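Local coordinates for lactaldehyde dehydrogenase (PDB 2IMP), which catalyses the irreversible NAD+-dependent oxidation of L-lactaldehyde, formed from L-fucose and L-rhamnose, to L-lactate, and also oxidises glycolaldehyde, at residues 365-373 / 386-394; 405-416 / 430-441. One frame throughout, in Å; residues are numbered along the deposited sequence.

Contact 1 (365-373 / 386-394); sequences YPPTLLLDV and GPVLPVVAF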
loop_
_atom_site.group_PDB
_atom_site.type_symbol
_atom_site.label_atom_id
_atom_site.label_comp_id
_atom_site.label_asym_id
_atom_site.label_seq_id
_atom_site.Cartn_x
_atom_site.Cartn_y
_atom_site.Cartn_z
ATOM N N TYR A 365 -14.062 28.885 35.564
ATOM C CA TYR A 365 -15.348 28.222 35.678
ATOM C C TYR A 365 -15.171 26.865 36.380
ATOM O O TYR A 365 -14.381 26.033 35.940
ATOM C CB TYR A 365 -16.000 28.012 34.311
ATOM C CG TYR A 365 -17.482 27.732 34.428
ATOM C CD1 TYR A 365 -18.389 28.770 34.646
ATOM C CD2 TYR A 365 -17.972 26.426 34.402
ATOM C CE1 TYR A 365 -19.745 28.515 34.840
ATOM C CE2 TYR A 365 -19.327 26.160 34.596
ATOM C CZ TYR A 365 -20.205 27.211 34.819
ATOM O OH TYR A 365 -21.534 26.957 35.051
ATOM N N PRO A 366 -15.902 26.638 37.473
ATOM C CA PRO A 366 -15.800 25.386 38.227
ATOM C C PRO A 366 -16.230 24.101 37.495
ATOM O O PRO A 366 -17.153 24.112 36.678
ATOM C CB PRO A 366 -16.668 25.660 39.449
ATOM C CG PRO A 366 -17.768 26.486 38.866
ATOM C CD PRO A 366 -17.004 27.468 37.993
ATOM N N PRO A 367 -15.546 22.982 37.784
ATOM C CA PRO A 367 -15.901 21.720 37.145
ATOM C C PRO A 367 -17.406 21.524 37.412
ATOM O O PRO A 367 -17.849 21.516 38.562
ATOM C CB PRO A 367 -15.035 20.710 37.889
ATOM C CG PRO A 367 -13.797 21.494 38.159
ATOM C CD PRO A 367 -14.351 22.822 38.631
ATOM N N THR A 368 -18.177 21.383 36.346
ATOM C CA THR A 368 -19.612 21.235 36.488
ATOM C C THR A 368 -20.182 19.899 36.003
ATOM O O THR A 368 -19.890 19.445 34.899
ATOM C CB THR A 368 -20.328 22.381 35.757
ATOM O OG1 THR A 368 -19.890 23.631 36.304
ATOM C CG2 THR A 368 -21.835 22.257 35.901
ATOM N N LEU A 369 -20.985 19.278 36.857
ATOM C CA LEU A 369 -21.622 18.015 36.535
ATOM C C LEU A 369 -23.150 18.148 36.414
ATOM O O LEU A 369 -23.824 18.519 37.375
ATOM C CB LEU A 369 -21.286 16.971 37.600
ATOM C CG LEU A 369 -21.943 15.602 37.427
ATOM C CD1 LEU A 369 -21.555 15.010 36.082
ATOM C CD2 LEU A 369 -21.517 14.687 38.561
ATOM N N LEU A 370 -23.675 17.862 35.229
ATOM C CA LEU A 370 -25.107 17.956 34.999
ATOM C C LEU A 370 -25.797 16.597 34.808
ATOM O O LEU A 370 -25.383 15.788 33.976
ATOM C CB LEU A 370 -25.382 18.849 33.786
ATOM C CG LEU A 370 -24.795 20.263 33.862
ATOM C CD1 LEU A 370 -25.122 21.026 32.587
ATOM C CD2 LEU A 370 -25.353 20.989 35.077
ATOM N N LEU A 371 -26.836 16.354 35.600
ATOM C CA LEU A 371 -27.578 15.106 35.509
ATOM C C LEU A 371 -29.001 15.284 34.936
ATOM O O LEU A 371 -29.424 16.399 34.643
ATOM C CB LEU A 371 -27.641 14.433 36.886
ATOM C CG LEU A 371 -26.303 14.219 37.613
ATOM C CD1 LEU A 371 -26.528 13.333 38.840
ATOM C CD2 LEU A 371 -25.285 13.570 36.679
ATOM N N ASP A 372 -29.724 14.183 34.786
ATOM C CA ASP A 372 -31.069 14.240 34.227
ATOM C C ASP A 372 -31.150 15.059 32.926
ATOM O O ASP A 372 -32.147 15.728 32.652
ATOM C CB ASP A 372 -32.056 14.806 35.251
ATOM C CG ASP A 372 -32.213 13.907 36.458
ATOM O OD1 ASP A 372 -32.304 12.674 36.266
ATOM O OD2 ASP A 372 -32.254 14.428 37.593
ATOM N N VAL A 373 -30.072 15.010 32.153
ATOM C CA VAL A 373 -30.012 15.703 30.880
ATOM C C VAL A 373 -30.686 14.891 29.763
ATOM O O VAL A 373 -30.646 13.662 29.773
ATOM C CB VAL A 373 -28.549 15.984 30.469
ATOM C CG1 VAL A 373 -28.512 16.736 29.146
ATOM C CG2 VAL A 373 -27.849 16.787 31.555
ATOM N N GLY A 386 -15.694 25.237 28.406
ATOM C CA GLY A 386 -15.393 24.941 29.797
ATOM C C GLY A 386 -15.534 23.500 30.262
ATOM O O GLY A 386 -15.848 22.607 29.474
ATOM N N PRO A 387 -15.310 23.251 31.561
ATOM C CA PRO A 387 -15.391 21.930 32.192
ATOM C C PRO A 387 -16.817 21.464 32.572
ATOM O O PRO A 387 -17.104 21.228 33.747
ATOM C CB PRO A 387 -14.511 22.098 33.418
ATOM C CG PRO A 387 -14.847 23.489 33.841
ATOM C CD PRO A 387 -14.824 24.255 32.528
ATOM N N VAL A 388 -17.689 21.333 31.580
ATOM C CA VAL A 388 -19.052 20.882 31.827
ATOM C C VAL A 388 -19.326 19.451 31.318
ATOM O O VAL A 388 -19.168 19.175 30.130
ATOM C CB VAL A 388 -20.072 21.835 31.170
ATOM C CG1 VAL A 388 -21.490 21.383 31.488
ATOM C CG2 VAL A 388 -19.835 23.257 31.652
ATOM N N LEU A 389 -19.721 18.558 32.219
ATOM C CA LEU A 389 -20.014 17.177 31.847
ATOM C C LEU A 389 -21.501 16.777 31.946
ATOM O O LEU A 389 -22.003 16.470 33.028
ATOM C CB LEU A 389 -19.199 16.201 32.701
ATOM C CG LEU A 389 -17.687 16.121 32.484
ATOM C CD1 LEU A 389 -17.108 15.057 33.398
ATOM C CD2 LEU A 389 -17.390 15.783 31.032
ATOM N N PRO A 390 -22.215 16.788 30.810
ATOM C CA PRO A 390 -23.630 16.417 30.807
ATOM C C PRO A 390 -23.760 14.882 30.810
ATOM O O PRO A 390 -23.084 14.195 30.041
ATOM C CB PRO A 390 -24.138 17.037 29.515
ATOM C CG PRO A 390 -22.957 16.868 28.601
ATOM C CD PRO A 390 -21.798 17.285 29.485
ATOM N N VAL A 391 -24.610 14.354 31.681
ATOM C CA VAL A 391 -24.799 12.912 31.752
ATOM C C VAL A 391 -26.209 12.446 31.353
ATOM O O VAL A 391 -27.213 12.979 31.825
ATOM C CB VAL A 391 -24.488 12.365 33.163
ATOM C CG1 VAL A 391 -24.613 10.848 33.162
ATOM C CG2 VAL A 391 -23.087 12.784 33.591
ATOM N N VAL A 392 -26.256 11.453 30.478
ATOM C CA VAL A 392 -27.512 10.910 30.002
ATOM C C VAL A 392 -27.606 9.390 30.164
ATOM O O VAL A 392 -26.722 8.650 29.717
ATOM C CB VAL A 392 -27.735 11.273 28.511
ATOM C CG1 VAL A 392 -29.013 10.627 27.990
ATOM C CG2 VAL A 392 -27.803 12.779 28.356
ATOM N N ALA A 393 -28.669 8.936 30.815
ATOM C CA ALA A 393 -28.858 7.514 31.018
ATOM C C ALA A 393 -29.511 6.827 29.815
ATOM O O ALA A 393 -30.207 7.471 29.038
ATOM C CB ALA A 393 -29.691 7.275 32.274
ATOM N N PHE A 394 -29.262 5.533 29.664
ATOM C CA PHE A 394 -29.841 4.768 28.572
ATOM C C PHE A 394 -30.081 3.294 28.937
ATOM O O PHE A 394 -29.509 2.793 29.904
ATOM C CB PHE A 394 -28.951 4.863 27.321
ATOM C CG PHE A 394 -27.642 4.118 27.433
ATOM C CD1 PHE A 394 -27.567 2.766 27.120
ATOM C CD2 PHE A 394 -26.488 4.773 27.853
ATOM C CE1 PHE A 394 -26.362 2.075 27.222
ATOM C CE2 PHE A 394 -25.278 4.091 27.960
ATOM C CZ PHE A 394 -25.214 2.740 27.646
HETATM O O HOH W 1 -28.747 11.475 33.707
#

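Contact 2 (405-416 / 430-441); sequences NDSDYGLTSSIY and LKFGETYINREN. With SO4 (sulfate ion), chain B.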
loop_
_atom_site.group_PDB
_atom_site.type_symbol
_atom_site.label_atom_id
_atom_site.label_comp_id
_atom_site.label_asym_id
_atom_site.label_seq_id
_atom_site.Cartn_x
_atom_site.Cartn_y
_atom_site.Cartn_z
ATOM N N ASN A 405 -24.381 9.136 17.715
ATOM C CA ASN A 405 -24.376 9.497 16.301
ATOM C C ASN A 405 -25.245 10.721 15.995
ATOM O O ASN A 405 -25.070 11.375 14.970
ATOM C CB ASN A 405 -24.851 8.330 15.432
ATOM C CG ASN A 405 -23.831 7.220 15.346
ATOM O OD1 ASN A 405 -22.634 7.458 15.487
ATOM N ND2 ASN A 405 -24.294 6.002 15.099
ATOM N N ASP A 406 -26.180 11.011 16.893
ATOM C CA ASP A 406 -27.060 12.158 16.727
ATOM C C ASP A 406 -26.338 13.485 17.015
ATOM O O ASP A 406 -26.588 14.150 18.023
ATOM C CB ASP A 406 -28.281 12.015 17.638
ATOM C CG ASP A 406 -29.229 13.189 17.523
ATOM O OD1 ASP A 406 -29.573 13.561 16.382
ATOM O OD2 ASP A 406 -29.631 13.737 18.570
ATOM N N SER A 407 -25.439 13.842 16.104
ATOM C CA SER A 407 -24.632 15.046 16.229
ATOM C C SER A 407 -24.051 15.527 14.883
ATOM O O SER A 407 -23.744 14.708 14.017
ATOM C CB SER A 407 -23.479 14.768 17.204
ATOM O OG SER A 407 -22.477 15.771 17.160
ATOM N N ASP A 408 -23.921 16.839 14.706
ATOM C CA ASP A 408 -23.330 17.348 13.476
ATOM C C ASP A 408 -21.813 17.121 13.431
ATOM O O ASP A 408 -21.166 17.351 12.413
ATOM C CB ASP A 408 -23.614 18.840 13.295
ATOM C CG ASP A 408 -25.033 19.107 12.862
ATOM O OD1 ASP A 408 -25.538 18.342 12.015
ATOM O OD2 ASP A 408 -25.636 20.080 13.358
ATOM N N TYR A 409 -21.267 16.670 14.552
ATOM C CA TYR A 409 -19.847 16.398 14.639
ATOM C C TYR A 409 -19.525 14.899 14.743
ATOM O O TYR A 409 -20.287 14.132 15.334
ATOM C CB TYR A 409 -19.247 17.157 15.819
ATOM C CG TYR A 409 -19.511 18.642 15.747
ATOM C CD1 TYR A 409 -20.673 19.191 16.289
ATOM C CD2 TYR A 409 -18.631 19.490 15.076
ATOM C CE1 TYR A 409 -20.953 20.551 16.164
ATOM C CE2 TYR A 409 -18.901 20.850 14.941
ATOM C CZ TYR A 409 -20.062 21.373 15.485
ATOM O OH TYR A 409 -20.342 22.713 15.336
ATOM N N GLY A 410 -18.400 14.499 14.160
ATOM C CA GLY A 410 -18.026 13.098 14.180
ATOM C C GLY A 410 -16.530 12.880 14.186
ATOM O O GLY A 410 -16.003 12.118 13.385
ATOM N N LEU A 411 -15.842 13.561 15.092
ATOM C CA LEU A 411 -14.405 13.428 15.204
ATOM C C LEU A 411 -13.946 12.279 16.137
ATOM O O LEU A 411 -13.287 11.346 15.692
ATOM C CB LEU A 411 -13.801 14.755 15.678
ATOM C CG LEU A 411 -12.278 14.821 15.840
ATOM C CD1 LEU A 411 -11.587 14.432 14.536
ATOM C CD2 LEU A 411 -11.880 16.233 16.263
ATOM N N THR A 412 -14.331 12.354 17.411
ATOM C CA THR A 412 -13.933 11.357 18.401
ATOM C C THR A 412 -15.083 10.725 19.226
ATOM O O THR A 412 -16.071 11.384 19.542
ATOM C CB THR A 412 -12.928 11.970 19.408
ATOM O OG1 THR A 412 -11.832 12.559 18.697
ATOM C CG2 THR A 412 -12.391 10.903 20.350
ATOM N N SER A 413 -14.919 9.450 19.561
ATOM C CA SER A 413 -15.887 8.705 20.364
ATOM C C SER A 413 -15.209 7.665 21.290
ATOM O O SER A 413 -14.032 7.342 21.111
ATOM C CB SER A 413 -16.893 7.981 19.461
ATOM O OG SER A 413 -16.269 6.950 18.717
ATOM N N SER A 414 -15.957 7.150 22.263
ATOM C CA SER A 414 -15.414 6.155 23.177
ATOM C C SER A 414 -16.464 5.272 23.875
ATOM O O SER A 414 -17.603 5.689 24.095
ATOM C CB SER A 414 -14.550 6.832 24.245
ATOM O OG SER A 414 -15.339 7.589 25.145
ATOM N N ILE A 415 -16.062 4.054 24.212
ATOM C CA ILE A 415 -16.944 3.128 24.899
ATOM C C ILE A 415 -16.204 2.214 25.894
ATOM O O ILE A 415 -15.049 1.843 25.670
ATOM C CB ILE A 415 -17.732 2.251 23.896
ATOM C CG1 ILE A 415 -18.754 1.393 24.649
ATOM C CG2 ILE A 415 -16.778 1.384 23.095
ATOM C CD1 ILE A 415 -19.689 0.604 23.757
ATOM N N TYR A 416 -16.881 1.884 26.991
ATOM C CA TYR A 416 -16.318 1.024 28.025
ATOM C C TYR A 416 -17.166 -0.221 28.291
ATOM O O TYR A 416 -18.301 -0.133 28.747
ATOM C CB TYR A 416 -16.138 1.817 29.315
ATOM C CG TYR A 416 -15.338 3.074 29.104
ATOM C CD1 TYR A 416 -15.924 4.204 28.537
ATOM C CD2 TYR A 416 -13.976 3.115 29.400
ATOM C CE1 TYR A 416 -15.175 5.346 28.263
ATOM C CE2 TYR A 416 -13.217 4.253 29.129
ATOM C CZ TYR A 416 -13.824 5.362 28.560
ATOM O OH TYR A 416 -13.081 6.483 28.265
ATOM N N LEU A 430 -20.859 3.151 15.567
ATOM C CA LEU A 430 -20.418 4.527 15.791
ATOM C C LEU A 430 -19.867 5.241 14.526
ATOM O O LEU A 430 -18.905 4.785 13.906
ATOM C CB LEU A 430 -19.368 4.556 16.913
ATOM C CG LEU A 430 -19.950 4.322 18.314
ATOM C CD1 LEU A 430 -18.854 4.145 19.345
ATOM C CD2 LEU A 430 -20.829 5.503 18.681
ATOM N N LYS A 431 -20.486 6.356 14.163
ATOM C CA LYS A 431 -20.059 7.110 12.989
ATOM C C LYS A 431 -19.083 8.273 13.316
ATOM O O LYS A 431 -19.436 9.447 13.240
ATOM C CB LYS A 431 -21.297 7.626 12.251
ATOM C CG LYS A 431 -22.206 6.496 11.781
ATOM C CD LYS A 431 -23.541 6.998 11.253
ATOM C CE LYS A 431 -24.461 5.824 10.925
ATOM N NZ LYS A 431 -25.835 6.232 10.514
ATOM N N PHE A 432 -17.860 7.901 13.681
ATOM C CA PHE A 432 -16.817 8.850 14.040
ATOM C C PHE A 432 -15.436 8.519 13.437
ATOM O O PHE A 432 -15.151 7.366 13.119
ATOM C CB PHE A 432 -16.693 8.930 15.571
ATOM C CG PHE A 432 -17.909 9.495 16.254
ATOM C CD1 PHE A 432 -19.088 8.759 16.335
ATOM C CD2 PHE A 432 -17.895 10.792 16.760
ATOM C CE1 PHE A 432 -20.226 9.303 16.919
ATOM C CE2 PHE A 432 -19.033 11.343 17.346
ATOM C CZ PHE A 432 -20.199 10.603 17.416
ATOM N N GLY A 433 -14.596 9.536 13.283
ATOM C CA GLY A 433 -13.270 9.319 12.726
ATOM C C GLY A 433 -12.387 8.554 13.692
ATOM O O GLY A 433 -11.359 7.993 13.302
ATOM N N GLU A 434 -12.789 8.538 14.959
ATOM C CA GLU A 434 -12.047 7.838 15.997
ATOM C C GLU A 434 -12.932 7.218 17.095
ATOM O O GLU A 434 -13.924 7.815 17.530
ATOM C CB GLU A 434 -11.050 8.783 16.680
ATOM C CG GLU A 434 -10.054 9.460 15.760
ATOM C CD GLU A 434 -9.169 10.448 16.505
ATOM O OE1 GLU A 434 -9.661 11.077 17.468
ATOM O OE2 GLU A 434 -7.993 10.603 16.118
ATOM N N THR A 435 -12.560 6.021 17.527
ATOM C CA THR A 435 -13.270 5.336 18.592
ATOM C C THR A 435 -12.310 4.706 19.614
ATOM O O THR A 435 -11.556 3.786 19.284
ATOM C CB THR A 435 -14.195 4.216 18.055
ATOM O OG1 THR A 435 -15.204 4.778 17.211
ATOM C CG2 THR A 435 -14.878 3.496 19.218
ATOM N N TYR A 436 -12.331 5.223 20.834
ATOM C CA TYR A 436 -11.478 4.698 21.890
ATOM C C TYR A 436 -12.179 3.660 22.771
ATOM O O TYR A 436 -13.261 3.911 23.301
ATOM C CB TYR A 436 -10.957 5.830 22.774
ATOM C CG TYR A 436 -10.060 6.795 22.051
ATOM C CD1 TYR A 436 -10.591 7.862 21.332
ATOM C CD2 TYR A 436 -8.676 6.627 22.061
ATOM C CE1 TYR A 436 -9.765 8.745 20.641
ATOM C CE2 TYR A 436 -7.841 7.501 21.374
ATOM C CZ TYR A 436 -8.392 8.556 20.665
ATOM O OH TYR A 436 -7.573 9.423 19.981
ATOM N N ILE A 437 -11.556 2.499 22.906
ATOM C CA ILE A 437 -12.113 1.433 23.715
ATOM C C ILE A 437 -11.328 1.160 25.023
ATOM O O ILE A 437 -10.144 0.806 24.991
ATOM C CB ILE A 437 -12.209 0.135 22.897
ATOM C CG1 ILE A 437 -13.053 0.390 21.642
ATOM C CG2 ILE A 437 -12.835 -0.975 23.742
ATOM C CD1 ILE A 437 -13.205 -0.819 20.751
ATOM N N ASN A 438 -12.012 1.340 26.149
ATOM C CA ASN A 438 -11.434 1.129 27.472
ATOM C C ASN A 438 -10.097 1.857 27.748
ATOM O O ASN A 438 -9.142 1.267 28.251
ATOM C CB ASN A 438 -11.276 -0.370 27.746
ATOM C CG ASN A 438 -12.613 -1.086 27.839
ATOM O OD1 ASN A 438 -13.588 -0.537 28.353
ATOM N ND2 ASN A 438 -12.660 -2.320 27.353
ATOM N N ARG A 439 -10.069 3.139 27.407
ATOM C CA ARG A 439 -8.924 4.017 27.618
ATOM C C ARG A 439 -9.296 5.488 27.366
ATOM O O ARG A 439 -10.374 5.767 26.846
ATOM C CB ARG A 439 -7.746 3.630 26.713
ATOM C CG ARG A 439 -8.053 3.653 25.225
ATOM C CD ARG A 439 -6.804 3.983 24.396
ATOM N NE ARG A 439 -6.448 5.399 24.492
ATOM C CZ ARG A 439 -5.469 5.987 23.806
ATOM N NH1 ARG A 439 -4.723 5.286 22.956
ATOM N NH2 ARG A 439 -5.239 7.287 23.965
ATOM N N GLU A 440 -8.416 6.413 27.732
ATOM C CA GLU A 440 -8.712 7.823 27.531
ATOM C C GLU A 440 -8.480 8.325 26.083
ATOM O O GLU A 440 -7.748 7.703 25.314
ATOM C CB GLU A 440 -7.912 8.677 28.528
ATOM C CG GLU A 440 -6.440 8.893 28.207
ATOM C CD GLU A 440 -5.629 7.615 28.189
ATOM O OE1 GLU A 440 -5.979 6.654 28.911
ATOM O OE2 GLU A 440 -4.620 7.580 27.461
ATOM N N ASN A 441 -9.113 9.441 25.733
ATOM C CA ASN A 441 -8.987 9.999 24.391
ATOM C C ASN A 441 -7.697 10.817 24.127
ATOM O O ASN A 441 -7.451 11.835 24.777
ATOM C CB ASN A 441 -10.196 10.885 24.065
ATOM C CG ASN A 441 -11.520 10.194 24.321
ATOM O OD1 ASN A 441 -11.691 9.020 24.011
ATOM N ND2 ASN A 441 -12.473 10.933 24.880
HETATM S S SO4 B . -17.042 14.628 17.981
HETATM O O1 SO4 B . -17.790 15.887 17.887
HETATM O O2 SO4 B . -15.600 14.918 18.094
HETATM O O3 SO4 B . -17.499 13.854 19.137
HETATM O O4 SO4 B . -17.327 13.833 16.788
#

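Contact 1 (365-373 / 386-394)
Pro387 meets the loop that leads into strand 368-371 with its ring: CG lies 3.3 Å from the carbonyl O of Tyr365, while CD comes to the edge of the Tyr365 ring, near its plane. This proline is the centre of an inverse gamma turn, and its carbonyl O takes the first interstrand bond, from Thr368 N at 2.8 Å. Val388 then divides its methyls between two partners. CG1, anti to the backbone N (chi1 -178°), reaches Leu370 CD1 at 3.8 Å, and CG2 approaches Tyr365 CE2 obliquely; Val341 of helix 331-346 touches both Tyr365 and Val388. Leu389 bonds with both parts of its backbone, N to Thr368 O and O from Leu370 N. The second bond is longer, 3.1 Å between Leu370 N and Leu389 O, with the donor standing 42° out of the carbonyl plane. Leu369 CD1 leans in to 3.4 Å from that same Leu389 O. Pro390 turns its backbone to the other neighbour, bonding with Val291 of strand 290-294. Val391 N closes the regular pairing on Leu370 O; its CG2 packs 3.7 Å from Leu369 CD1, and Leu371 lies alongside, pointing the same way. Past this point the regular bonding lapses, and a water donates to Val391 O at 2.9 Å while weakly accepting from Asp372 N. Val392 finishes the contact, its CG2 3.3 Å from Val373 O and the two valine side chains crossing at about a right angle. The chemistry is that of a parallel strand pair inside the catalytic domain of an aldehyde dehydrogenase: four backbone bonds, the first two nearly straight, between layers of aliphatic side chains, with no salt bridge between the segments, since the Asp372 carboxylate turns instead to Arg350. Cohesion here therefore rests on main-chain bonds and hydrocarbon contact.

Contact 2 (405-416 / 430-441)
Phe432 leans across to Ser413, and its ring can be followed atom by atom. CB sits 3.7 Å from Ser413 OG; CG, anti to its own carbonyl carbon (chi1 -65°), brings one ring face under Ser413 CB, a CH-pi contact 4.0 Å from that CB to the ring centroid. Along one side of the ring, CE1 meets Asn405 OD1 at 3.4 Å, near the ring plane. On the other, CD2 lies 3.4 Å from Thr412 O, and CE2 and, a little further off, CZ approach Tyr409 O. Arg453 makes a cation-pi contact with the ring. A sulfate, probably from the crystallisation liquor, also lies at the ring edge; Thr412 N and Lys255 N bond to it, but clashes with the backbone make its placement doubtful. The same Asn405 OD1 receives Lys431 N at 2.8 Å in a nearly straight bond. Ser413 OG, in the crowded position between N and carbonyl carbon (chi1 67°), donates to Glu434 O at 2.8 Å and accepts from Thr435 OG1, which fixes its rotation. Without the ring, as with an alanine here, Ser413 CB would probably face a gap and the Arg453 cation would lose its aromatic partner. On the face bearing Thr412 and Glu434, Thr412 OG1 donates to Glu434 OE1 at 2.9 Å, nearly along the C-O axis. Glu434 OE2 holds His449, a lactate-binding residue, which puts Glu434 in the second shell of the substrate site and Thr412 just behind it. Straight backbone bonds join Ser413 O to Tyr436 N and Ile415 O to Asn438 N. The pair closes the right-handed beta-alpha-beta crossover through helix 420-429; strand 257-260 flanks strand 409-416, helix 266-274 packs on Tyr416, and strand 434-437 pairs in parallel with a strand of the second subunit, whose Tyr476 stacks on Tyr436.

In the fold
Taken from the N terminus, the sheet that holds both contacts begins with strands 257-260 and 290-294, then takes in strand 350-353, which pairs antiparallel with strand 368-371. Contact 1 closes a loop of 12 residues, without helix or strand, that returns the chain parallel to itself. Helix 397-405 then carries it to contact 2, which closes around helix 420-429. The two closures follow in series, neither nested nor crossed, and their centres stand about 18 Å apart. Both belong to one sheet: strands 290-294 and 257-260 lie between strand 388-394 and strand 409-416. Contact 1 thus joins strands 350-353 and 368-371 to strands 388-394 and 290-294, while contact 2 leads out to the second subunit of the tetramer.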